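Long-range contacts in type III effector HopU1 (Pseudomonas syringae pv. tomato, PDB 3U0J), which is an ADP-ribosyltransferase linked to an RNA-binding target in plant immunity and probably transfers ADP-ribose from NAD+ to arginine side chains: residues 37-43 with 149-153; 47-52 with 65-69; 68-72 with 92-97; 97-103 with 115-121; 164-168 with 221-225. One frame throughout, in Å; residues are numbered along the deposited sequence.

Overall arrangement
Interactions 1 to 4 build a helical part of the chain, whereas interaction 5 lies in the β-sheet part. Helix 41-52 joins interactions 1 and 2, helix 65-71 interactions 2 and 3, and helix 89-99 interactions 3 and 4. Interactions 2 and 3 are nearest, with centres about 8 Å apart. Helix 145-162 of interaction 1 packs on helix 89-99 through L151, which touches I95 and H98. Interaction 5 stands apart, its centre about 24 Å from that of interaction 4 and 32 Å from that of interaction 2. It pairs strands within the ADP-ribosyltransferase exoenzyme region, where relatives of the family bind NAD+.

Interaction 1 of 5, residues 37-43 with 149-153; sequences HYSTGQD and KMLSS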
# COMPACT_ATOMS: atom_id res chain seq x y z
N HIS A 37 -5.79 14.36 -3.93
CA HIS A 37 -4.55 14.82 -4.51
C HIS A 37 -4.28 14.19 -5.87
O HIS A 37 -4.36 12.97 -6.01
CB HIS A 37 -3.38 14.55 -3.56
CG HIS A 37 -2.04 14.75 -4.20
ND1 HIS A 37 -1.51 16.00 -4.44
CD2 HIS A 37 -1.15 13.86 -4.70
CE1 HIS A 37 -0.34 15.87 -5.03
NE2 HIS A 37 -0.09 14.59 -5.20
N TYR A 38 -3.98 15.04 -6.86
CA TYR A 38 -3.46 14.61 -8.16
C TYR A 38 -2.13 15.28 -8.46
O TYR A 38 -1.96 16.48 -8.24
CB TYR A 38 -4.44 14.90 -9.30
CG TYR A 38 -5.73 14.16 -9.14
CD1 TYR A 38 -5.94 12.94 -9.77
CD2 TYR A 38 -6.75 14.68 -8.34
CE1 TYR A 38 -7.13 12.26 -9.61
CE2 TYR A 38 -7.94 14.01 -8.18
CZ TYR A 38 -8.13 12.80 -8.81
OH TYR A 38 -9.33 12.12 -8.65
N SER A 39 -1.19 14.51 -8.99
CA SER A 39 0.15 15.01 -9.24
C SER A 39 0.17 16.12 -10.28
O SER A 39 -0.69 16.18 -11.17
CB SER A 39 1.04 13.87 -9.71
OG SER A 39 0.46 13.23 -10.83
N THR A 40 1.16 16.99 -10.14
CA THR A 40 1.43 18.04 -11.11
C THR A 40 2.74 17.71 -11.79
O THR A 40 3.44 16.76 -11.40
CB THR A 40 1.63 19.38 -10.42
OG1 THR A 40 2.84 19.32 -9.63
CG2 THR A 40 0.45 19.66 -9.51
N GLY A 41 3.09 18.50 -12.79
CA GLY A 41 4.37 18.33 -13.47
C GLY A 41 5.56 18.46 -12.53
O GLY A 41 6.52 17.69 -12.63
N GLN A 42 5.50 19.42 -11.62
CA GLN A 42 6.59 19.62 -10.68
C GLN A 42 6.72 18.40 -9.76
O GLN A 42 7.84 17.93 -9.50
CB GLN A 42 6.41 20.92 -9.88
CG GLN A 42 7.51 21.22 -8.87
CD GLN A 42 8.87 21.44 -9.50
OE1 GLN A 42 9.85 20.74 -9.19
NE2 GLN A 42 8.93 22.42 -10.42
N ASP A 43 5.59 17.88 -9.30
CA ASP A 43 5.58 16.70 -8.46
C ASP A 43 6.30 15.56 -9.13
O ASP A 43 7.16 14.91 -8.52
CB ASP A 43 4.15 16.26 -8.15
CG ASP A 43 3.46 17.18 -7.19
OD1 ASP A 43 4.18 17.90 -6.47
OD2 ASP A 43 2.21 17.19 -7.16
N LYS A 149 3.14 11.55 -2.13
CA LYS A 149 2.24 12.27 -3.00
C LYS A 149 2.06 11.50 -4.29
O LYS A 149 0.94 11.36 -4.76
CB LYS A 149 2.72 13.71 -3.25
CG LYS A 149 2.92 14.54 -1.98
CD LYS A 149 2.94 16.04 -2.28
CE LYS A 149 3.99 16.43 -3.33
NZ LYS A 149 3.90 17.86 -3.75
N MET A 150 3.14 10.98 -4.84
CA MET A 150 3.04 10.28 -6.11
C MET A 150 2.14 9.07 -5.96
O MET A 150 1.27 8.84 -6.81
CB MET A 150 4.41 9.91 -6.68
CG MET A 150 4.45 9.86 -8.22
SD MET A 150 3.70 11.25 -9.11
CE MET A 150 3.42 10.39 -10.60
N LEU A 151 2.31 8.31 -4.88
CA LEU A 151 1.51 7.10 -4.66
C LEU A 151 0.03 7.47 -4.48
O LEU A 151 -0.86 6.84 -5.06
CB LEU A 151 1.99 6.32 -3.45
CG LEU A 151 2.06 4.79 -3.55
CD1 LEU A 151 1.75 4.14 -2.22
CD2 LEU A 151 1.16 4.22 -4.61
N SER A 152 -0.23 8.50 -3.69
CA SER A 152 -1.59 8.96 -3.52
C SER A 152 -2.21 9.29 -4.88
O SER A 152 -3.29 8.82 -5.20
CB SER A 152 -1.65 10.17 -2.61
OG SER A 152 -1.27 9.84 -1.28
N SER A 153 -1.51 10.08 -5.68
CA SER A 153 -2.02 10.43 -7.00
C SER A 153 -2.30 9.18 -7.82
O SER A 153 -3.33 9.08 -8.46
CB SER A 153 -1.05 11.34 -7.75
OG SER A 153 -1.55 11.70 -9.03
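K149 spans the contact, passing H37 near its base and reaching D43 with its ammonium. Its CB lies 3.5 Å from H37 NE2, while K149 O lies near the plane of that imidazole, at its edge. A bend at chi3 (-56°) turns the end of the chain across D43, bringing CE to 3.5 Å from D43 OD1. NZ then forms a salt bridge with D43 OD1 at 2.7 Å, approaching from above the carboxylate plane. A lysine suits the place because its long chain carries the charge from the helix to D43, and that charge serves two acids, D138 being the second.

Farther along the helix, S39 N donates a fairly straight bond to S153 OG (2.8 Å, 159°). The small serines let loop and helix lie close together, and E91 of helix 89-99 binds both S39 OG and S153 OG. M150 adds an apolar touch, its SD 3.8 Å from S39 CB.

The other carboxylate oxygen works at the start of helix 41-52. D43 OD2 accepts from T40 N at 3.2 Å, and D43 N returns a bond to T40 OG1 at 3.1 Å. Together T40 and D43 form a capping box, which the salt bridge ties to helix 145-162.

Interaction 2 of 5, residues 47-52 with 65-69; sequences FYRFAA and IDDLM
I65 is the apolar centre, a knob in the hole formed by F47, Y48, A51 and A52: a single knob-into-hole contact between helices 41-52 and 65-71. Its CG1, anti to the backbone N (chi1 -173°), reaches A51 CB at 3.7 Å, and CD1 continues to F47 CE2 at 3.9 Å. The other branch, CG2, turns to Y48 CE1 and to the backbone of A52. A branched isoleucine fills such a hole in two directions at once, and the small A51 and A52 let it come close to the helix backbone. The short segments run at 133° with their axes 10.3 Å apart, so the helices come together obliquely.

Further out, M69 CG lies at the edge of the Y48 ring, near its plane and 4.1 Å from CD1. One water bridges the backbones: it donates to A51 O and accepts from I65 N.

Toward the polar edge, the tyrosine meets D66. Its ring is nearly coplanar with the D66 carboxylate, the planes 21° apart, so the hydroxyl meets the acid in its own plane. Tyrosine suits this boundary, apolar along the ring and polar at its end. Y48 OH donates to the syn lone pair of D66 OD1, at 2.5 Å.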
# COMPACT_ATOMS: atom_id res chain seq x y z
N PHE A 47 9.49 13.48 -7.85
CA PHE A 47 9.52 12.04 -7.70
C PHE A 47 10.69 11.36 -8.41
O PHE A 47 11.36 10.50 -7.84
CB PHE A 47 8.23 11.40 -8.17
CG PHE A 47 8.24 9.91 -8.05
CD1 PHE A 47 7.95 9.30 -6.83
CD2 PHE A 47 8.59 9.11 -9.14
CE1 PHE A 47 7.97 7.92 -6.72
CE2 PHE A 47 8.61 7.72 -9.03
CZ PHE A 47 8.31 7.12 -7.82
N TYR A 48 10.89 11.71 -9.67
CA TYR A 48 12.00 11.17 -10.42
C TYR A 48 13.34 11.37 -9.69
O TYR A 48 14.14 10.44 -9.56
CB TYR A 48 12.07 11.77 -11.83
CG TYR A 48 13.26 11.27 -12.56
CD1 TYR A 48 13.26 10.02 -13.13
CD2 TYR A 48 14.43 12.02 -12.64
CE1 TYR A 48 14.38 9.53 -13.79
CE2 TYR A 48 15.56 11.54 -13.30
CZ TYR A 48 15.52 10.29 -13.87
OH TYR A 48 16.63 9.78 -14.53
N ARG A 49 13.57 12.59 -9.20
CA ARG A 49 14.80 12.88 -8.48
C ARG A 49 14.86 12.14 -7.15
O ARG A 49 15.93 11.73 -6.70
CB ARG A 49 14.98 14.39 -8.24
CG ARG A 49 15.68 15.15 -9.38
CD ARG A 49 16.84 14.35 -10.01
NE ARG A 49 17.10 14.82 -11.37
CZ ARG A 49 17.98 14.27 -12.20
NH1 ARG A 49 18.71 13.24 -11.79
NH2 ARG A 49 18.15 14.77 -13.43
N PHE A 50 13.70 11.98 -6.51
CA PHE A 50 13.62 11.25 -5.26
C PHE A 50 14.01 9.83 -5.51
O PHE A 50 14.85 9.28 -4.79
CB PHE A 50 12.19 11.27 -4.70
CG PHE A 50 11.91 10.17 -3.69
CD1 PHE A 50 12.27 10.30 -2.35
CD2 PHE A 50 11.28 8.99 -4.08
CE1 PHE A 50 12.01 9.28 -1.42
CE2 PHE A 50 11.02 7.98 -3.15
CZ PHE A 50 11.39 8.13 -1.82
N ALA A 51 13.39 9.24 -6.52
CA ALA A 51 13.56 7.82 -6.79
C ALA A 51 14.95 7.51 -7.31
O ALA A 51 15.42 6.37 -7.21
CB ALA A 51 12.50 7.34 -7.78
N ALA A 52 15.59 8.53 -7.87
CA ALA A 52 16.86 8.31 -8.54
C ALA A 52 17.92 8.09 -7.49
O ALA A 52 18.96 7.48 -7.75
CB ALA A 52 17.22 9.48 -9.42
N ILE A 65 15.04 3.75 -11.43
CA ILE A 65 13.94 4.58 -11.83
C ILE A 65 13.95 4.71 -13.35
O ILE A 65 12.90 4.76 -13.97
CB ILE A 65 13.97 5.95 -11.11
CG1 ILE A 65 12.70 6.76 -11.41
CG2 ILE A 65 15.20 6.74 -11.50
CD1 ILE A 65 11.40 5.99 -11.22
N ASP A 66 15.13 4.76 -13.96
CA ASP A 66 15.19 4.86 -15.41
C ASP A 66 14.61 3.59 -16.03
O ASP A 66 13.75 3.65 -16.90
CB ASP A 66 16.61 5.12 -15.90
CG ASP A 66 17.11 6.51 -15.57
OD1 ASP A 66 16.26 7.40 -15.33
OD2 ASP A 66 18.34 6.72 -15.56
N ASP A 67 15.07 2.43 -15.58
CA ASP A 67 14.46 1.18 -16.01
C ASP A 67 12.93 1.20 -15.83
O ASP A 67 12.20 0.68 -16.67
CB ASP A 67 15.05 0.01 -15.24
CG ASP A 67 16.53 -0.15 -15.46
OD1 ASP A 67 17.01 0.18 -16.57
OD2 ASP A 67 17.21 -0.63 -14.51
N LEU A 68 12.45 1.77 -14.73
CA LEU A 68 11.01 1.77 -14.52
C LEU A 68 10.31 2.76 -15.44
O LEU A 68 9.28 2.45 -16.04
CB LEU A 68 10.67 2.09 -13.07
CG LEU A 68 11.03 0.95 -12.13
CD1 LEU A 68 10.76 1.38 -10.71
CD2 LEU A 68 10.27 -0.32 -12.50
N MET A 69 10.90 3.96 -15.54
CA MET A 69 10.37 5.04 -16.36
C MET A 69 10.24 4.51 -17.77
O MET A 69 9.42 4.97 -18.58
CB MET A 69 11.29 6.25 -16.32
CG MET A 69 11.16 7.08 -15.05
SD MET A 69 9.78 8.20 -15.09
CE MET A 69 8.65 7.29 -14.16
O HOH W 1 16.64 4.31 -8.91

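Interaction 3 of 5, residues 68-72 with 92-97; sequences LMDKF and CSAIYM
The F72 ring is covered on one face by C92 and on the other by the aliphatic chain of its neighbour K71. C92 CB stands 3.5 Å from the F72 ring centroid, 22° off the normal, a CH-pi contact. Its sulfur lies obliquely to the same ring, with SG 4.5 Å from the F72 centroid, and adds a Cys sulfur-aromatic contact. K71 CG sits over the centre of the opposite face. F77 meets F72 edge-to-face.

Y96 offers a face to L68, its ring carried beside the leucine because CG lies anti to the backbone N (chi1 -174°). The methyl CD2 of L68 lies 3.8 Å from the Y96 centroid and 14° off the normal, another CH-pi contact. The fork of the leucine lets it cover the adjacent residues Y96 and M97, CD1 touching both and lying 3.8 Å from M97 CG. F72 and Y96 cross at about a right angle, F72 CE1 coming 3.9 Å from Y96 CB.

Between these aromatic and aliphatic groups S93 is small enough for close approach: its OG lies 3.5 Å from L68 CB. That hydroxyl is satisfied within its own helix by P89 O.

Y103 of strand 103-108 packs against L68, Y96 and M97. Elsewhere on helix 89-99, A94 touches F47 of helix 41-52, while I95 meets L151, A154 and L158 of helix 145-162.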
# COMPACT_ATOMS: atom_id res chain seq x y z
N LEU A 68 12.45 1.77 -14.73
CA LEU A 68 11.01 1.77 -14.52
C LEU A 68 10.31 2.76 -15.44
O LEU A 68 9.28 2.45 -16.04
CB LEU A 68 10.67 2.09 -13.07
CG LEU A 68 11.03 0.95 -12.13
CD1 LEU A 68 10.76 1.38 -10.71
CD2 LEU A 68 10.27 -0.32 -12.50
N MET A 69 10.90 3.96 -15.54
CA MET A 69 10.37 5.04 -16.36
C MET A 69 10.24 4.51 -17.77
O MET A 69 9.42 4.97 -18.58
CB MET A 69 11.29 6.25 -16.32
CG MET A 69 11.16 7.08 -15.05
SD MET A 69 9.78 8.20 -15.09
CE MET A 69 8.65 7.29 -14.16
N ASP A 70 11.03 3.50 -18.06
CA ASP A 70 11.04 2.96 -19.39
C ASP A 70 9.94 1.90 -19.55
O ASP A 70 9.13 1.96 -20.48
CB ASP A 70 12.41 2.40 -19.70
CG ASP A 70 12.58 2.13 -21.15
OD1 ASP A 70 12.43 3.11 -21.93
OD2 ASP A 70 12.83 0.95 -21.51
N LYS A 71 9.87 0.95 -18.64
CA LYS A 71 8.88 -0.09 -18.78
C LYS A 71 7.48 0.52 -18.66
O LYS A 71 6.54 0.05 -19.30
CB LYS A 71 9.12 -1.23 -17.77
CG LYS A 71 8.13 -1.35 -16.63
CD LYS A 71 8.28 -2.71 -15.94
CE LYS A 71 6.98 -3.19 -15.32
NZ LYS A 71 6.64 -4.59 -15.74
N PHE A 72 7.36 1.60 -17.89
CA PHE A 72 6.04 2.18 -17.66
C PHE A 72 5.66 3.32 -18.61
O PHE A 72 4.60 3.92 -18.48
CB PHE A 72 5.87 2.58 -16.19
CG PHE A 72 5.66 1.39 -15.27
CD1 PHE A 72 6.50 1.17 -14.18
CD2 PHE A 72 4.65 0.48 -15.52
CE1 PHE A 72 6.33 0.08 -13.34
CE2 PHE A 72 4.47 -0.61 -14.69
CZ PHE A 72 5.32 -0.81 -13.59
N CYS A 92 3.05 4.84 -11.96
CA CYS A 92 3.28 3.40 -12.02
C CYS A 92 4.49 3.03 -11.18
O CYS A 92 4.44 2.11 -10.38
CB CYS A 92 3.46 2.94 -13.46
SG CYS A 92 1.97 3.13 -14.41
N SER A 93 5.58 3.78 -11.37
CA SER A 93 6.84 3.54 -10.67
C SER A 93 6.68 3.64 -9.15
O SER A 93 7.27 2.85 -8.41
CB SER A 93 7.92 4.52 -11.15
OG SER A 93 8.12 4.41 -12.55
N ALA A 94 5.90 4.61 -8.69
CA ALA A 94 5.68 4.77 -7.28
C ALA A 94 4.94 3.52 -6.76
O ALA A 94 5.30 2.97 -5.72
CB ALA A 94 4.91 6.01 -7.00
N ILE A 95 3.94 3.05 -7.49
CA ILE A 95 3.26 1.84 -7.03
C ILE A 95 4.25 0.67 -7.01
O ILE A 95 4.38 -0.04 -6.01
CB ILE A 95 2.11 1.45 -7.93
CG1 ILE A 95 0.96 2.43 -7.80
CG2 ILE A 95 1.66 0.05 -7.60
CD1 ILE A 95 -0.05 2.24 -8.90
N TYR A 96 4.94 0.47 -8.13
CA TYR A 96 5.92 -0.60 -8.23
C TYR A 96 6.90 -0.56 -7.05
O TYR A 96 7.04 -1.55 -6.34
CB TYR A 96 6.69 -0.51 -9.55
CG TYR A 96 7.64 -1.66 -9.81
CD1 TYR A 96 8.92 -1.67 -9.26
CD2 TYR A 96 7.28 -2.72 -10.62
CE1 TYR A 96 9.80 -2.72 -9.50
CE2 TYR A 96 8.14 -3.77 -10.88
CZ TYR A 96 9.40 -3.78 -10.32
OH TYR A 96 10.27 -4.83 -10.56
N MET A 97 7.54 0.58 -6.85
CA MET A 97 8.58 0.72 -5.84
C MET A 97 8.03 0.48 -4.44
O MET A 97 8.72 -0.04 -3.58
CB MET A 97 9.26 2.08 -5.91
CG MET A 97 10.18 2.23 -7.10
SD MET A 97 10.87 3.88 -7.24
CE MET A 97 12.48 3.39 -7.79

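Interaction 4 of 5, residues 97-103 with 115-121; sequences MHTAQDY and PLYREVN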
# COMPACT_ATOMS: atom_id res chain seq x y z
N MET A 97 7.54 0.58 -6.85
CA MET A 97 8.58 0.72 -5.84
C MET A 97 8.03 0.48 -4.44
O MET A 97 8.72 -0.04 -3.58
CB MET A 97 9.26 2.08 -5.91
CG MET A 97 10.18 2.23 -7.10
SD MET A 97 10.87 3.88 -7.24
CE MET A 97 12.48 3.39 -7.79
N HIS A 98 6.77 0.83 -4.24
CA HIS A 98 6.14 0.60 -2.94
C HIS A 98 5.80 -0.88 -2.67
O HIS A 98 5.75 -1.31 -1.52
CB HIS A 98 4.89 1.46 -2.80
CG HIS A 98 4.44 1.65 -1.39
ND1 HIS A 98 4.96 2.63 -0.57
CD2 HIS A 98 3.50 1.01 -0.65
CE1 HIS A 98 4.37 2.58 0.61
NE2 HIS A 98 3.47 1.61 0.59
N THR A 99 5.57 -1.66 -3.73
CA THR A 99 5.20 -3.06 -3.58
C THR A 99 6.42 -3.97 -3.57
O THR A 99 6.31 -5.20 -3.43
CB THR A 99 4.28 -3.54 -4.72
OG1 THR A 99 4.97 -3.47 -5.98
CG2 THR A 99 3.02 -2.72 -4.77
N ALA A 100 7.59 -3.36 -3.74
CA ALA A 100 8.83 -4.11 -3.87
C ALA A 100 9.59 -4.18 -2.57
O ALA A 100 9.29 -3.48 -1.61
CB ALA A 100 9.71 -3.49 -4.95
N GLN A 101 10.60 -5.03 -2.55
CA GLN A 101 11.37 -5.26 -1.35
C GLN A 101 12.80 -4.81 -1.59
O GLN A 101 13.65 -5.03 -0.74
CB GLN A 101 11.35 -6.75 -1.03
CG GLN A 101 10.95 -7.11 0.38
CD GLN A 101 9.47 -6.87 0.69
OE1 GLN A 101 8.59 -7.04 -0.18
NE2 GLN A 101 9.18 -6.50 1.94
N ASP A 102 13.07 -4.20 -2.75
CA ASP A 102 14.43 -3.94 -3.22
C ASP A 102 14.95 -2.54 -3.07
O ASP A 102 16.10 -2.31 -3.43
CB ASP A 102 14.56 -4.20 -4.71
CG ASP A 102 13.87 -5.44 -5.14
OD1 ASP A 102 13.88 -6.42 -4.36
OD2 ASP A 102 13.33 -5.43 -6.28
N TYR A 103 14.14 -1.59 -2.63
CA TYR A 103 14.61 -0.20 -2.53
C TYR A 103 14.67 0.25 -1.09
O TYR A 103 13.81 -0.12 -0.28
CB TYR A 103 13.74 0.75 -3.36
CG TYR A 103 13.46 0.22 -4.73
CD1 TYR A 103 14.35 0.42 -5.75
CD2 TYR A 103 12.33 -0.53 -4.98
CE1 TYR A 103 14.13 -0.08 -6.99
CE2 TYR A 103 12.09 -1.04 -6.23
CZ TYR A 103 13.00 -0.81 -7.24
OH TYR A 103 12.80 -1.30 -8.50
N PRO A 115 13.38 -1.34 3.75
CA PRO A 115 12.65 -1.16 2.49
C PRO A 115 11.77 0.08 2.48
O PRO A 115 11.17 0.44 3.50
CB PRO A 115 11.76 -2.41 2.41
CG PRO A 115 12.44 -3.40 3.26
CD PRO A 115 13.11 -2.65 4.37
N LEU A 116 11.68 0.72 1.32
CA LEU A 116 10.93 1.96 1.17
C LEU A 116 9.50 1.93 1.76
O LEU A 116 9.10 2.84 2.50
CB LEU A 116 10.90 2.36 -0.31
CG LEU A 116 10.18 3.67 -0.62
CD1 LEU A 116 10.98 4.84 -0.19
CD2 LEU A 116 9.92 3.78 -2.08
N TYR A 117 8.74 0.89 1.44
CA TYR A 117 7.34 0.87 1.85
C TYR A 117 7.24 0.87 3.36
O TYR A 117 6.32 1.45 3.94
CB TYR A 117 6.60 -0.35 1.28
CG TYR A 117 6.93 -1.67 1.95
CD1 TYR A 117 6.27 -2.09 3.09
CD2 TYR A 117 7.91 -2.51 1.42
CE1 TYR A 117 6.56 -3.29 3.69
CE2 TYR A 117 8.21 -3.71 2.01
CZ TYR A 117 7.54 -4.09 3.15
OH TYR A 117 7.85 -5.29 3.74
N ARG A 118 8.20 0.22 4.01
CA ARG A 118 8.16 0.18 5.46
C ARG A 118 8.53 1.51 6.10
O ARG A 118 7.91 1.93 7.05
CB ARG A 118 9.06 -0.92 6.01
CG ARG A 118 8.78 -1.26 7.46
CD ARG A 118 9.58 -2.46 7.85
NE ARG A 118 9.15 -3.67 7.15
CZ ARG A 118 8.00 -4.29 7.39
NH1 ARG A 118 7.15 -3.78 8.28
NH2 ARG A 118 7.70 -5.41 6.73
N GLU A 119 9.56 2.17 5.57
CA GLU A 119 9.96 3.46 6.11
C GLU A 119 8.81 4.45 5.95
O GLU A 119 8.52 5.22 6.86
CB GLU A 119 11.21 3.97 5.41
CG GLU A 119 11.68 5.34 5.88
CD GLU A 119 12.98 5.77 5.22
OE1 GLU A 119 13.49 5.04 4.34
OE2 GLU A 119 13.51 6.86 5.59
N VAL A 120 8.15 4.39 4.79
CA VAL A 120 7.05 5.31 4.49
C VAL A 120 5.83 5.03 5.33
O VAL A 120 5.29 5.92 5.97
CB VAL A 120 6.69 5.28 2.98
CG1 VAL A 120 5.33 5.92 2.74
CG2 VAL A 120 7.76 6.00 2.19
N ASN A 121 5.39 3.77 5.33
CA ASN A 121 4.25 3.36 6.13
C ASN A 121 4.47 3.71 7.59
O ASN A 121 3.61 4.34 8.20
CB ASN A 121 3.99 1.86 5.99
CG ASN A 121 3.35 1.50 4.67
OD1 ASN A 121 2.98 2.38 3.89
ND2 ASN A 121 3.22 0.21 4.41
O HOH W 2 9.75 -0.72 -1.25
O HOH W 3 1.80 -0.54 2.06
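One water ties M97, A100 and Y117 together: it donates to M97 O (2.6 Å) and A100 O (2.8 Å) and accepts a longer bond from Y117 N. It thus links backbone groups at the end of helix 89-99 to the first turn of helix 116-126, and it lies in the plane of the Y117 ring, at its edge. Next to it, L116 N donates to Y103 O at 2.8 Å, while P115, at the N-cap position, lays its CA against the same carbonyl.

H98 and Y117 bury the most surface in the contact. Y117 CB stands 3.7 Å from the H98 ring centroid, only 6° off the normal, a CH-pi contact. The tyrosine CG lies between its backbone N and carbonyl carbon (chi1 74°), which carries the phenol ring past H98 O toward Q101. There the Q101 amide, its plane 70° from the ring, sends a weak bond from NE2 to Y117 OH.

Histidine suits its place because both nitrogens find polar company. H98 ND1 is hydrogen-bonded to H147 of helix 145-162, and a water lies between H98 NE2 and N121 ND2; N121 ND2 donates to that water at 2.8 Å. V120 CG1 lies at the ring edge.

The contact closes the base of a β-hairpin, strands 103-108 and 111-112, that connects helix 89-99 to helix 116-126 in sequence.

Interaction 5 of 5, residues 164-168 with 221-225; sequences FRGTV and QISLK
L224 points its CD1 methyl at V168 and F164, crossing each side chain at about a right angle. V168 CG2 lies 3.4 Å from L224 CD1, and F164 CD2 comes 4.0 Å from the same methyl, the ring placed obliquely to it. V168 CG2 also meets I222 CB at 3.8 Å. V168, I222 and L224 share one face, where V168 and L224 touch I242, and V168 and I222 touch T200. Branched aliphatic residues suit this interface between sheets.

The backbones pair antiparallel, joining strands 167-172 and 218-224 in the mixed sheet of the ADP-ribosyltransferase fold; in relatives the corresponding strand probably carries the arginine of the R-S-E motif. G166 and L224 exchange two bonds, L224 N reaching G166 O at 2.8 Å, and V168 and I222 form a second hydrogen-bonded pair. At the G166 corner (phi 138°) a CB would jam against R165 O and crowd F164 CZ, so glycine fits. T167 and S223, the intervening non-hydrogen-bonded pair, face oppositely; a water links T167 OG1 to Q221 NE2.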
# COMPACT_ATOMS: atom_id res chain seq x y z
N PHE A 164 -12.34 -0.34 -7.16
CA PHE A 164 -12.68 -1.70 -6.81
C PHE A 164 -13.64 -1.64 -5.65
O PHE A 164 -13.48 -0.82 -4.74
CB PHE A 164 -11.43 -2.52 -6.45
CG PHE A 164 -11.73 -3.87 -5.86
CD1 PHE A 164 -11.77 -4.99 -6.66
CD2 PHE A 164 -11.97 -4.02 -4.51
CE1 PHE A 164 -12.04 -6.24 -6.12
CE2 PHE A 164 -12.25 -5.27 -3.96
CZ PHE A 164 -12.28 -6.37 -4.77
N ARG A 165 -14.66 -2.49 -5.71
CA ARG A 165 -15.57 -2.67 -4.61
C ARG A 165 -15.73 -4.18 -4.47
O ARG A 165 -15.69 -4.91 -5.46
CB ARG A 165 -16.89 -1.94 -4.87
CG ARG A 165 -17.92 -2.72 -5.67
CD ARG A 165 -19.02 -1.80 -6.20
NE ARG A 165 -18.70 -1.28 -7.52
CZ ARG A 165 -19.34 -1.61 -8.65
NH1 ARG A 165 -20.36 -2.46 -8.62
NH2 ARG A 165 -18.95 -1.08 -9.80
N GLY A 166 -15.83 -4.66 -3.24
CA GLY A 166 -15.86 -6.09 -3.02
C GLY A 166 -15.02 -6.54 -1.85
O GLY A 166 -14.57 -5.73 -1.05
N THR A 167 -14.80 -7.84 -1.75
CA THR A 167 -14.12 -8.42 -0.61
C THR A 167 -12.65 -8.67 -0.91
O THR A 167 -12.30 -9.20 -1.96
CB THR A 167 -14.80 -9.74 -0.15
OG1 THR A 167 -16.10 -9.44 0.39
CG2 THR A 167 -13.97 -10.44 0.91
N VAL A 168 -11.79 -8.25 0.02
CA VAL A 168 -10.37 -8.50 -0.06
C VAL A 168 -9.97 -8.98 1.31
O VAL A 168 -10.78 -8.92 2.24
CB VAL A 168 -9.59 -7.24 -0.36
CG1 VAL A 168 -9.92 -6.72 -1.74
CG2 VAL A 168 -9.87 -6.18 0.70
N GLN A 221 -11.11 -9.82 7.00
CA GLN A 221 -11.96 -9.96 5.84
C GLN A 221 -12.63 -8.63 5.64
O GLN A 221 -13.51 -8.25 6.41
CB GLN A 221 -13.00 -11.03 6.05
CG GLN A 221 -13.95 -11.15 4.90
CD GLN A 221 -14.99 -12.20 5.16
OE1 GLN A 221 -14.66 -13.37 5.42
NE2 GLN A 221 -16.26 -11.80 5.11
N ILE A 222 -12.20 -7.93 4.61
CA ILE A 222 -12.58 -6.54 4.40
C ILE A 222 -13.45 -6.42 3.17
O ILE A 222 -13.14 -6.96 2.11
CB ILE A 222 -11.32 -5.71 4.17
CG1 ILE A 222 -10.28 -6.06 5.22
CG2 ILE A 222 -11.65 -4.24 4.16
CD1 ILE A 222 -8.98 -5.34 5.05
N SER A 223 -14.57 -5.73 3.32
CA SER A 223 -15.36 -5.40 2.15
C SER A 223 -15.21 -3.90 1.89
O SER A 223 -15.42 -3.07 2.77
CB SER A 223 -16.82 -5.80 2.32
OG SER A 223 -17.46 -4.97 3.26
N LEU A 224 -14.82 -3.58 0.66
CA LEU A 224 -14.45 -2.24 0.30
C LEU A 224 -15.53 -1.62 -0.55
O LEU A 224 -16.09 -2.27 -1.45
CB LEU A 224 -13.15 -2.26 -0.50
CG LEU A 224 -11.94 -2.87 0.22
CD1 LEU A 224 -10.86 -3.24 -0.78
CD2 LEU A 224 -11.41 -1.89 1.26
N LYS A 225 -15.82 -0.36 -0.28
CA LYS A 225 -16.63 0.41 -1.19
C LYS A 225 -15.74 0.95 -2.30
O LYS A 225 -16.17 1.08 -3.45
CB LYS A 225 -17.33 1.54 -0.45
CG LYS A 225 -18.21 1.08 0.69
CD LYS A 225 -18.93 2.25 1.36
CE LYS A 225 -19.87 1.77 2.44
NZ LYS A 225 -20.67 2.89 2.99
O HOH W 4 -16.91 -9.13 3.33